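Local coordinates for protein acyl-coenzyme A oxidase 3 (PDB 5YS9) that catalyses the FAD-dependent oxidation of acyl-CoA by molecular oxygen to (2E)-enoyl-CoA and hydrogen peroxide in peroxisomal fatty acid beta-oxidation, at residues 60-65 / 109-114; 72-77 / 643-648; 431-436 / 657-662; 436-441 / 665-670. All coordinates share one frame; numbering follows the deposited sequence.

Interaction 1: 60-65 / 109-114; sequences TELERD and QLHGIV
The backbone O of L62 takes the N of D65 at 3.2 Å, and on the partner segment the O of L110 takes the N of I113 at 3.2 Å. Across the contact, L62 and L110 meet carbon to carbon. This is helix-helix packing in the alpha-helical N-terminal domain of the acyl-CoA oxidase fold, with the C-terminal part of helix 49-63 laid against that of helix 101-111. L62 alone makes the contact from its side. Its CG stands beside the backbone N (chi1 -68°), and the methyl groups fork toward the other helix. CD1 meets CB of L110 at 3.8 Å, and the two leucine side chains run at about a right angle to each other. The second methyl serves the histidine: CD2 lies 3.9 Å from CB of H111. E61 OE1 and R107 NH2 add a salt bridge between the same two helices. L62 also packs on L92 of helix 78-92, L68 and F643, while L110 also leans on F315 of helix 300-330. H111 turns its imidazole past the leucine, with its CG 4.0 Å from CD2 of L62.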
# COMPACT_ATOMS: atom_id res chain seq x y z
N THR A 60 20.54 21.96 -3.49
CA THR A 60 20.57 22.98 -4.53
C THR A 60 21.35 22.55 -5.78
O THR A 60 21.00 22.92 -6.87
CB THR A 60 20.84 24.42 -4.02
OG1 THR A 60 21.87 25.04 -4.78
CG2 THR A 60 21.21 24.45 -2.60
N GLU A 61 22.41 21.78 -5.60
CA GLU A 61 23.16 21.22 -6.72
C GLU A 61 22.33 20.26 -7.55
O GLU A 61 22.45 20.21 -8.75
CB GLU A 61 24.41 20.53 -6.23
CG GLU A 61 25.61 21.44 -6.11
CD GLU A 61 26.68 20.91 -5.19
OE1 GLU A 61 26.63 19.73 -4.84
OE2 GLU A 61 27.58 21.67 -4.84
N LEU A 62 21.53 19.46 -6.89
CA LEU A 62 20.66 18.52 -7.56
C LEU A 62 19.51 19.15 -8.31
O LEU A 62 19.25 18.85 -9.46
CB LEU A 62 20.08 17.54 -6.54
CG LEU A 62 21.02 16.55 -5.87
CD1 LEU A 62 20.44 16.05 -4.56
CD2 LEU A 62 21.31 15.39 -6.78
N GLU A 63 18.83 20.05 -7.65
CA GLU A 63 17.63 20.66 -8.18
C GLU A 63 17.88 21.56 -9.38
O GLU A 63 17.06 21.66 -10.27
CB GLU A 63 16.82 21.33 -7.08
CG GLU A 63 17.19 22.75 -6.79
CD GLU A 63 16.41 23.28 -5.63
OE1 GLU A 63 15.59 24.18 -5.84
OE2 GLU A 63 16.59 22.78 -4.51
N ARG A 64 19.01 22.23 -9.34
CA ARG A 64 19.43 23.12 -10.39
C ARG A 64 19.85 22.40 -11.65
O ARG A 64 19.89 23.00 -12.71
CB ARG A 64 20.52 24.05 -9.89
CG ARG A 64 20.01 25.19 -9.04
CD ARG A 64 21.14 26.11 -8.65
NE ARG A 64 20.70 27.30 -7.96
CZ ARG A 64 21.51 28.25 -7.53
NH1 ARG A 64 22.80 28.12 -7.72
NH2 ARG A 64 21.04 29.31 -6.91
N ASP A 65 20.20 21.13 -11.54
CA ASP A 65 20.73 20.40 -12.67
C ASP A 65 19.65 20.10 -13.70
O ASP A 65 18.68 19.42 -13.42
CB ASP A 65 21.34 19.11 -12.17
CG ASP A 65 22.34 18.54 -13.12
OD1 ASP A 65 22.12 18.61 -14.32
OD2 ASP A 65 23.35 18.01 -12.65
N GLN A 109 21.14 9.99 -1.44
CA GLN A 109 19.93 9.80 -0.62
C GLN A 109 18.93 10.97 -0.82
O GLN A 109 17.71 10.80 -0.90
CB GLN A 109 20.28 9.76 0.87
CG GLN A 109 20.90 8.49 1.44
CD GLN A 109 21.17 8.65 2.95
OE1 GLN A 109 21.92 9.56 3.39
NE2 GLN A 109 20.56 7.78 3.75
N LEU A 110 19.47 12.17 -0.83
CA LEU A 110 18.70 13.34 -1.19
C LEU A 110 18.01 13.19 -2.58
O LEU A 110 16.87 13.58 -2.74
CB LEU A 110 19.57 14.60 -1.16
CG LEU A 110 20.11 14.99 0.24
CD1 LEU A 110 21.26 15.96 0.06
CD2 LEU A 110 19.01 15.57 1.11
N HIS A 111 18.74 12.65 -3.54
CA HIS A 111 18.26 12.49 -4.90
C HIS A 111 17.17 11.43 -4.95
O HIS A 111 16.33 11.49 -5.84
CB HIS A 111 19.42 12.06 -5.81
CG HIS A 111 19.08 12.05 -7.27
ND1 HIS A 111 19.57 11.11 -8.14
CD2 HIS A 111 18.30 12.87 -8.00
CE1 HIS A 111 19.14 11.37 -9.36
NE2 HIS A 111 18.35 12.43 -9.30
N GLY A 112 17.24 10.47 -4.01
CA GLY A 112 16.26 9.42 -3.83
C GLY A 112 14.92 9.89 -3.31
O GLY A 112 13.95 9.17 -3.36
N ILE A 113 14.85 11.11 -2.81
CA ILE A 113 13.58 11.75 -2.46
C ILE A 113 12.66 11.93 -3.68
O ILE A 113 11.45 11.85 -3.56
CB ILE A 113 13.80 13.11 -1.79
CG1 ILE A 113 14.67 12.93 -0.53
CG2 ILE A 113 12.48 13.77 -1.40
CD1 ILE A 113 15.20 14.23 0.08
N VAL A 114 13.23 12.16 -4.85
CA VAL A 114 12.45 12.31 -6.09
C VAL A 114 12.79 11.39 -7.26
O VAL A 114 11.99 11.24 -8.18
CB VAL A 114 12.51 13.73 -6.58
CG1 VAL A 114 11.71 14.60 -5.64
CG2 VAL A 114 13.95 14.24 -6.70

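Interaction 2: 72-77 / 643-648; sequences GDYDMP and FINAPI
At the C-terminal end of helix 641-644 the chain breaks out of its helical path at N645, whose phi is positive (51°), and this residue receives Y74 from the loop between helices 49-63 and 78-92. The phenol OH of Y74 donates to the backbone O of N645 at 2.6 Å. It approaches in the carbonyl plane, with a C=O...O angle of 151°. The carbonyl in turn sits at the edge of the phenol ring, near its plane. The contact ties the N-terminal helical domain to the C-terminal part of the acyl-CoA oxidase chain, more than 560 residues further on. The N645 side chain comes along as well: CG is anti to the backbone N (chi1 -154°), which keeps the amide on the tyrosine side, its OD1 3.3 Å from Y74 OH and its plane tilted moderately from that of the ring. R319 of helix 300-330 bonds through NE to the O of I644 and weakly through NH2 to Y74 OH. On the loop side, M76 N closes a turn onto D73 O at 3.3 Å, and D73 OD2 forms a salt bridge with R88.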
# COMPACT_ATOMS: atom_id res chain seq x y z
N GLY A 72 8.68 16.24 -15.14
CA GLY A 72 7.88 15.50 -16.13
C GLY A 72 8.01 14.00 -16.08
O GLY A 72 7.57 13.31 -17.00
N ASP A 73 8.57 13.47 -14.99
CA ASP A 73 8.79 12.04 -14.87
C ASP A 73 7.48 11.24 -14.69
O ASP A 73 7.46 10.04 -14.99
CB ASP A 73 9.78 11.72 -13.73
CG ASP A 73 11.21 12.19 -14.00
OD1 ASP A 73 11.50 12.85 -15.01
OD2 ASP A 73 12.09 11.89 -13.18
N TYR A 74 6.39 11.85 -14.23
CA TYR A 74 5.19 11.05 -13.99
C TYR A 74 4.58 10.49 -15.31
O TYR A 74 3.96 9.43 -15.30
CB TYR A 74 4.16 11.77 -13.12
CG TYR A 74 4.66 12.21 -11.75
CD1 TYR A 74 5.00 11.27 -10.72
CD2 TYR A 74 4.78 13.56 -11.45
CE1 TYR A 74 5.46 11.71 -9.47
CE2 TYR A 74 5.26 14.02 -10.21
CZ TYR A 74 5.58 13.09 -9.22
OH TYR A 74 5.98 13.61 -8.03
N ASP A 75 4.82 11.16 -16.43
CA ASP A 75 4.23 10.83 -17.69
C ASP A 75 5.15 9.96 -18.53
O ASP A 75 4.80 9.62 -19.68
CB ASP A 75 3.93 12.10 -18.49
CG ASP A 75 2.86 12.99 -17.84
OD1 ASP A 75 1.70 12.55 -17.83
OD2 ASP A 75 3.18 14.14 -17.37
N MET A 76 6.32 9.62 -18.01
CA MET A 76 7.35 8.93 -18.80
C MET A 76 7.07 7.45 -18.84
O MET A 76 6.98 6.85 -17.78
CB MET A 76 8.75 9.09 -18.18
CG MET A 76 9.44 10.38 -18.48
SD MET A 76 11.16 10.28 -17.98
CE MET A 76 11.59 12.00 -18.08
N PRO A 77 6.99 6.86 -20.05
CA PRO A 77 6.95 5.39 -20.17
C PRO A 77 8.32 4.76 -19.85
O PRO A 77 9.33 5.45 -19.88
CB PRO A 77 6.63 5.16 -21.64
CG PRO A 77 7.27 6.32 -22.34
CD PRO A 77 7.25 7.49 -21.36
N PHE A 643 11.81 19.31 -4.73
CA PHE A 643 11.86 18.02 -3.94
C PHE A 643 10.49 17.51 -3.56
O PHE A 643 10.27 16.28 -3.43
CB PHE A 643 12.74 18.11 -2.67
CG PHE A 643 14.20 18.05 -2.96
CD1 PHE A 643 14.84 16.84 -3.06
CD2 PHE A 643 14.92 19.20 -3.20
CE1 PHE A 643 16.21 16.78 -3.38
CE2 PHE A 643 16.27 19.15 -3.50
CZ PHE A 643 16.92 17.94 -3.59
N ILE A 644 9.58 18.45 -3.34
CA ILE A 644 8.20 18.15 -3.06
C ILE A 644 7.55 17.49 -4.26
O ILE A 644 6.84 16.53 -4.13
CB ILE A 644 7.45 19.44 -2.70
CG1 ILE A 644 7.95 19.97 -1.36
CG2 ILE A 644 5.95 19.24 -2.68
CD1 ILE A 644 7.42 19.22 -0.17
N ASN A 645 7.80 18.06 -5.43
CA ASN A 645 7.39 17.50 -6.71
C ASN A 645 5.92 17.13 -6.73
O ASN A 645 5.55 16.10 -7.27
CB ASN A 645 8.27 16.32 -7.12
CG ASN A 645 8.30 16.12 -8.62
OD1 ASN A 645 8.71 15.08 -9.08
ND2 ASN A 645 7.87 17.10 -9.37
N ALA A 646 5.10 17.95 -6.11
CA ALA A 646 3.66 17.80 -6.14
C ALA A 646 3.03 19.17 -6.02
O ALA A 646 3.38 19.91 -5.13
CB ALA A 646 3.22 16.89 -5.02
N PRO A 647 2.07 19.50 -6.87
CA PRO A 647 1.47 20.83 -6.85
C PRO A 647 0.75 21.20 -5.57
O PRO A 647 0.83 22.33 -5.14
CB PRO A 647 0.47 20.79 -8.00
CG PRO A 647 0.55 19.44 -8.58
CD PRO A 647 1.79 18.79 -8.11
N ILE A 648 0.03 20.26 -4.99
CA ILE A 648 -0.72 20.50 -3.78
C ILE A 648 0.18 20.70 -2.55
O ILE A 648 -0.25 21.20 -1.54
CB ILE A 648 -1.81 19.43 -3.56
CG1 ILE A 648 -1.21 18.06 -3.35
CG2 ILE A 648 -2.77 19.41 -4.74
CD1 ILE A 648 -2.22 17.01 -2.98

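Interaction 3: 431-436 / 657-662; sequences GGHGYS and KHYFAK. With FAD (flavin-adenine dinucleotide), chain D.
The imidazole of H433 takes the edge of the Y659 phenol against one face in an offset edge-to-face pair, with centroids 5.0 Å apart and planes at 83°. The touching is done by the outer end of the tyrosine: CE2 comes to 3.2 Å from CD2 of H433, and the OH lies 3.0 Å from the same CD2, short approaches that carry little weight at this resolution. The other flank of the phenol meets S436, whose OG sits near the ring plane, 3.7 Å from CE1 of Y659, while the serine CB lies 3.5 Å from the phenol OH. Y659 can reach both because its CG is anti to the backbone N (chi1 -169°), which carries the ring away from helix 655-666 toward loop 431-436. H433 is held further by ND1, bonded to Y327 OH, and W199 of the second subunit makes another edge-to-face pair with it. On the far side of the loop lies the cofactor. G432 N donates to FAD O1P at 3.0 Å, and the ring of Y435 lies by the methyls of the flavin dimethylbenzene portion, CD2 3.6 Å from FAD C7M. The lack of side chains at G431 and G432 leaves room for the pyrophosphate and the ribityl chain. Backbone bonds from G434 N to G431 O and from Y435 N to G432 O curl the loop into a compact turn. With R331 and R354 of this chain, and T163 and S169 of the second subunit, this loop is part of the intersubunit FAD site typical of the acyl-CoA oxidase and dehydrogenase fold.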
# COMPACT_ATOMS: atom_id res chain seq x y z
N GLY A 431 -7.52 12.68 -0.29
CA GLY A 431 -8.71 12.31 -1.02
C GLY A 431 -8.41 11.88 -2.42
O GLY A 431 -7.36 11.40 -2.66
N GLY A 432 -9.35 12.07 -3.34
CA GLY A 432 -9.13 11.80 -4.76
C GLY A 432 -7.96 12.51 -5.42
O GLY A 432 -7.30 11.96 -6.31
N HIS A 433 -7.60 13.69 -4.92
CA HIS A 433 -6.38 14.35 -5.43
C HIS A 433 -5.09 13.61 -5.04
O HIS A 433 -4.02 13.90 -5.59
CB HIS A 433 -6.36 15.79 -4.97
CG HIS A 433 -7.54 16.57 -5.43
ND1 HIS A 433 -8.28 17.37 -4.59
CD2 HIS A 433 -8.17 16.60 -6.62
CE1 HIS A 433 -9.27 17.91 -5.27
NE2 HIS A 433 -9.20 17.49 -6.51
N GLY A 434 -5.18 12.65 -4.11
CA GLY A 434 -4.09 11.74 -3.85
C GLY A 434 -3.80 10.83 -5.05
O GLY A 434 -2.71 10.33 -5.22
N TYR A 435 -4.81 10.57 -5.85
CA TYR A 435 -4.72 9.58 -6.87
C TYR A 435 -4.16 10.25 -8.15
O TYR A 435 -3.88 9.57 -9.13
CB TYR A 435 -6.11 8.94 -7.03
CG TYR A 435 -6.14 7.61 -7.73
CD1 TYR A 435 -5.71 6.44 -7.09
CD2 TYR A 435 -6.64 7.49 -9.04
CE1 TYR A 435 -5.74 5.19 -7.73
CE2 TYR A 435 -6.69 6.25 -9.69
CZ TYR A 435 -6.24 5.09 -9.02
OH TYR A 435 -6.29 3.85 -9.64
N SER A 436 -3.96 11.58 -8.13
CA SER A 436 -3.33 12.24 -9.27
C SER A 436 -1.87 11.88 -9.31
O SER A 436 -1.14 12.16 -8.36
CB SER A 436 -3.48 13.77 -9.24
OG SER A 436 -2.50 14.39 -10.09
N LYS A 657 -4.34 26.42 -7.70
CA LYS A 657 -3.71 27.12 -8.81
C LYS A 657 -2.57 26.28 -9.40
O LYS A 657 -2.49 26.14 -10.60
CB LYS A 657 -3.22 28.46 -8.34
CG LYS A 657 -2.72 29.38 -9.43
CD LYS A 657 -2.50 30.78 -8.88
CE LYS A 657 -2.94 31.84 -9.88
NZ LYS A 657 -2.57 33.18 -9.35
N HIS A 658 -1.68 25.73 -8.58
CA HIS A 658 -0.55 24.97 -9.12
C HIS A 658 -0.96 23.63 -9.77
O HIS A 658 -0.49 23.29 -10.83
CB HIS A 658 0.49 24.70 -8.04
CG HIS A 658 1.10 25.94 -7.48
ND1 HIS A 658 1.83 26.83 -8.25
CD2 HIS A 658 1.10 26.44 -6.21
CE1 HIS A 658 2.20 27.85 -7.49
NE2 HIS A 658 1.79 27.62 -6.25
N TYR A 659 -1.83 22.89 -9.08
CA TYR A 659 -2.47 21.67 -9.55
C TYR A 659 -3.16 21.84 -10.89
O TYR A 659 -2.89 21.09 -11.83
CB TYR A 659 -3.53 21.27 -8.51
CG TYR A 659 -4.18 19.92 -8.61
CD1 TYR A 659 -3.53 18.83 -9.17
CD2 TYR A 659 -5.39 19.71 -8.03
CE1 TYR A 659 -4.13 17.60 -9.20
CE2 TYR A 659 -5.99 18.46 -8.05
CZ TYR A 659 -5.35 17.40 -8.62
OH TYR A 659 -5.95 16.14 -8.63
N PHE A 660 -4.02 22.85 -11.01
CA PHE A 660 -4.62 23.13 -12.33
C PHE A 660 -3.52 23.49 -13.37
O PHE A 660 -3.62 23.08 -14.55
CB PHE A 660 -5.71 24.22 -12.23
CG PHE A 660 -6.56 24.42 -13.49
CD1 PHE A 660 -7.46 23.45 -13.90
CD2 PHE A 660 -6.51 25.61 -14.20
CE1 PHE A 660 -8.29 23.63 -15.01
CE2 PHE A 660 -7.30 25.81 -15.32
CZ PHE A 660 -8.20 24.82 -15.72
N ALA A 661 -2.48 24.22 -12.93
CA ALA A 661 -1.40 24.59 -13.83
C ALA A 661 -0.68 23.36 -14.32
O ALA A 661 -0.34 23.31 -15.50
CB ALA A 661 -0.40 25.57 -13.17
N LYS A 662 -0.46 22.39 -13.42
CA LYS A 662 0.40 21.22 -13.69
C LYS A 662 -0.30 20.29 -14.68
O LYS A 662 0.28 19.82 -15.66
CB LYS A 662 0.77 20.48 -12.38
CG LYS A 662 2.22 20.06 -12.25
CD LYS A 662 2.61 19.09 -13.32
CE LYS A 662 4.04 18.53 -13.14
NZ LYS A 662 5.10 19.55 -13.26
PA FAD D . -12.52 15.31 0.52
O1A FAD D . -13.96 15.00 0.59
O2A FAD D . -12.04 16.70 0.69
O5B FAD D . -11.69 14.48 1.57
C5B FAD D . -10.28 14.64 1.53
C4B FAD D . -9.70 14.08 2.80
O4B FAD D . -10.21 14.82 3.90
C3B FAD D . -10.17 12.66 2.95
O3B FAD D . -9.10 11.84 3.37
C2B FAD D . -11.18 12.71 4.05
O2B FAD D . -11.11 11.51 4.82
C1B FAD D . -10.80 13.94 4.84
N9A FAD D . -12.07 14.48 5.32
C8A FAD D . -12.98 15.12 4.59
N7A FAD D . -14.04 15.45 5.34
C5A FAD D . -13.82 15.01 6.59
C6A FAD D . -14.54 15.02 7.87
N6A FAD D . -15.75 15.59 8.00
N1A FAD D . -13.94 14.44 8.92
C2A FAD D . -12.74 13.87 8.81
N3A FAD D . -12.03 13.82 7.68
C4A FAD D . -12.51 14.36 6.56
N1 FAD D . -16.47 11.92 -9.36
C2 FAD D . -17.49 11.99 -10.23
O2 FAD D . -18.44 12.71 -9.96
N3 FAD D . -17.52 11.31 -11.36
C4 FAD D . -16.54 10.51 -11.72
O4 FAD D . -16.60 9.89 -12.77
C4X FAD D . -15.38 10.37 -10.83
N5 FAD D . -14.35 9.58 -11.13
C5X FAD D . -13.31 9.48 -10.31
C6 FAD D . -12.26 8.67 -10.67
C7 FAD D . -11.17 8.55 -9.85
C7M FAD D . -10.04 7.66 -10.23
C8 FAD D . -11.13 9.31 -8.58
C8M FAD D . -9.95 9.20 -7.67
C9 FAD D . -12.18 10.13 -8.22
C9A FAD D . -13.27 10.25 -9.04
N10 FAD D . -14.35 11.07 -8.69
C10 FAD D . -15.41 11.15 -9.59
C1' FAD D . -14.37 11.86 -7.46
C2' FAD D . -14.43 11.05 -6.17
O2' FAD D . -15.77 10.63 -5.91
C3' FAD D . -13.90 11.87 -4.99
O3' FAD D . -12.49 11.80 -5.03
C4' FAD D . -14.33 11.40 -3.61
O4' FAD D . -15.69 10.99 -3.68
C5' FAD D . -14.28 12.50 -2.57
O5' FAD D . -12.99 12.81 -2.07
P FAD D . -12.44 14.30 -2.14
O1P FAD D . -11.29 14.36 -3.07
O2P FAD D . -13.59 15.19 -2.38
O3P FAD D . -11.80 14.61 -0.73

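Interaction 4: 436-441 / 665-670; sequences SGYNGF and QQNPAQ
Y438 and N667 both carry CG beside the backbone N (chi1 -53° for the tyrosine), and from opposite directions this brings phenol and amide together. N667 ND2 donates to Y438 OH at 3.1 Å with an N-H...O angle of 158°, and the hydroxyl lies close to the plane of the amide. Q666 contributes its aliphatic part: CB rests 3.6 Å from Y438 OH and CG 3.8 Å from CE1 of the same ring. A bend at its second torsion (chi2 -62°) then turns the amide of Q666 aside, where NE2 faces D75 OD2, too close for the details of that bond to be trusted. The other carboxylate oxygen of D75 pairs with Y438 OH, which also bonds to K252 N of the second subunit, so three polar groups grip this one hydroxyl. With two N-H groups directed at it, the phenol probably gives its own proton to D75. N667 ND2 has a further acceptor in the O of V663, which ties the amide back to the last turn of helix 655-666. At the foot of the tyrosine, S436 OG accepts from Y438 N at 3.2 Å, an ST turn that begins the short 3-10 segment 437-439; N439 N continues it with a bond to S436 O at 3.0 Å. The contact thus joins the loop between helices 391-428 and 441-448 to the C-terminal end of helix 655-666, beside the second subunit.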
# COMPACT_ATOMS: atom_id res chain seq x y z
N SER A 436 -3.96 11.58 -8.13
CA SER A 436 -3.33 12.24 -9.27
C SER A 436 -1.87 11.88 -9.31
O SER A 436 -1.14 12.16 -8.36
CB SER A 436 -3.48 13.77 -9.24
OG SER A 436 -2.50 14.39 -10.09
N GLY A 437 -1.42 11.28 -10.40
CA GLY A 437 0.01 10.97 -10.57
C GLY A 437 0.96 12.14 -10.25
O GLY A 437 2.08 11.93 -9.79
N TYR A 438 0.52 13.37 -10.51
CA TYR A 438 1.37 14.57 -10.31
C TYR A 438 1.61 14.89 -8.83
O TYR A 438 2.56 15.57 -8.50
CB TYR A 438 0.80 15.81 -11.09
CG TYR A 438 0.59 15.45 -12.53
CD1 TYR A 438 1.68 15.03 -13.33
CD2 TYR A 438 -0.70 15.41 -13.10
CE1 TYR A 438 1.49 14.61 -14.64
CE2 TYR A 438 -0.89 15.00 -14.41
CZ TYR A 438 0.20 14.61 -15.17
OH TYR A 438 0.03 14.20 -16.46
N ASN A 439 0.76 14.40 -7.94
CA ASN A 439 1.01 14.58 -6.55
C ASN A 439 1.93 13.51 -5.93
O ASN A 439 2.18 13.55 -4.75
CB ASN A 439 -0.29 14.76 -5.82
CG ASN A 439 -0.97 16.06 -6.21
OD1 ASN A 439 -0.32 17.11 -6.20
ND2 ASN A 439 -2.24 15.99 -6.61
N GLY A 440 2.43 12.57 -6.75
CA GLY A 440 3.58 11.73 -6.42
C GLY A 440 3.33 10.48 -5.63
O GLY A 440 4.14 9.54 -5.69
N PHE A 441 2.23 10.42 -4.90
CA PHE A 441 1.93 9.25 -4.07
C PHE A 441 2.06 7.91 -4.80
O PHE A 441 2.69 6.99 -4.29
CB PHE A 441 0.54 9.36 -3.46
CG PHE A 441 0.32 10.61 -2.63
CD1 PHE A 441 0.85 10.71 -1.36
CD2 PHE A 441 -0.45 11.66 -3.12
CE1 PHE A 441 0.66 11.84 -0.61
CE2 PHE A 441 -0.67 12.81 -2.36
CZ PHE A 441 -0.11 12.88 -1.10
N GLN A 665 -0.34 21.97 -18.21
CA GLN A 665 1.01 21.96 -18.79
C GLN A 665 1.35 20.61 -19.40
O GLN A 665 1.80 20.56 -20.51
CB GLN A 665 2.07 22.33 -17.76
CG GLN A 665 2.10 23.81 -17.49
CD GLN A 665 2.78 24.24 -16.19
OE1 GLN A 665 2.78 25.44 -15.87
NE2 GLN A 665 3.35 23.30 -15.44
N GLN A 666 1.09 19.55 -18.67
CA GLN A 666 1.34 18.19 -19.13
C GLN A 666 0.25 17.67 -20.02
O GLN A 666 0.47 16.69 -20.69
CB GLN A 666 1.42 17.23 -17.94
CG GLN A 666 2.50 17.52 -16.93
CD GLN A 666 3.87 17.43 -17.57
OE1 GLN A 666 4.51 18.43 -17.75
NE2 GLN A 666 4.29 16.21 -17.95
N ASN A 667 -0.93 18.25 -19.96
CA ASN A 667 -2.04 17.76 -20.74
C ASN A 667 -2.73 18.91 -21.44
O ASN A 667 -3.85 19.28 -21.08
CB ASN A 667 -3.01 16.98 -19.86
CG ASN A 667 -2.35 15.82 -19.13
OD1 ASN A 667 -2.25 14.73 -19.65
ND2 ASN A 667 -1.93 16.05 -17.92
N PRO A 668 -2.10 19.49 -22.45
CA PRO A 668 -2.69 20.64 -23.12
C PRO A 668 -4.01 20.26 -23.75
O PRO A 668 -4.12 19.24 -24.40
CB PRO A 668 -1.66 21.00 -24.19
CG PRO A 668 -0.64 19.93 -24.17
CD PRO A 668 -0.70 19.29 -22.84
N ALA A 669 -5.00 21.12 -23.56
CA ALA A 669 -6.38 20.79 -23.84
C ALA A 669 -6.99 21.31 -25.14
O ALA A 669 -8.16 21.12 -25.37
CB ALA A 669 -7.24 21.17 -22.66
N GLN A 670 -6.20 21.95 -25.99
CA GLN A 670 -6.78 22.57 -27.18
C GLN A 670 -7.48 21.62 -28.14
O GLN A 670 -8.47 22.00 -28.71
CB GLN A 670 -5.82 23.54 -27.89
CG GLN A 670 -4.50 22.95 -28.27
CD GLN A 670 -3.45 23.21 -27.23
OE1 GLN A 670 -3.59 24.08 -26.38
NE2 GLN A 670 -2.37 22.44 -27.29

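Interactions 2, 3 and 4 form a tight cluster, with centres about 8 to 11 Å apart; the centre of interaction 1 is about 14 Å from that of interaction 2, and the two touch through F643, which packs on V114 and L110. Along the chain, interaction 1 closes before 3 and 4 open, whereas interaction 2 spans from the N-terminal domain to the 643-648 turn. Interactions 3 and 4 share S436 and helix 655-666, and P647 of interaction 2 packs on that helix at H658 and Y659. A continuous run of contacts therefore leads from the N-terminal helices, through the turn after helix 641-644, to the FAD-binding loop 431-436 and the subunit interface.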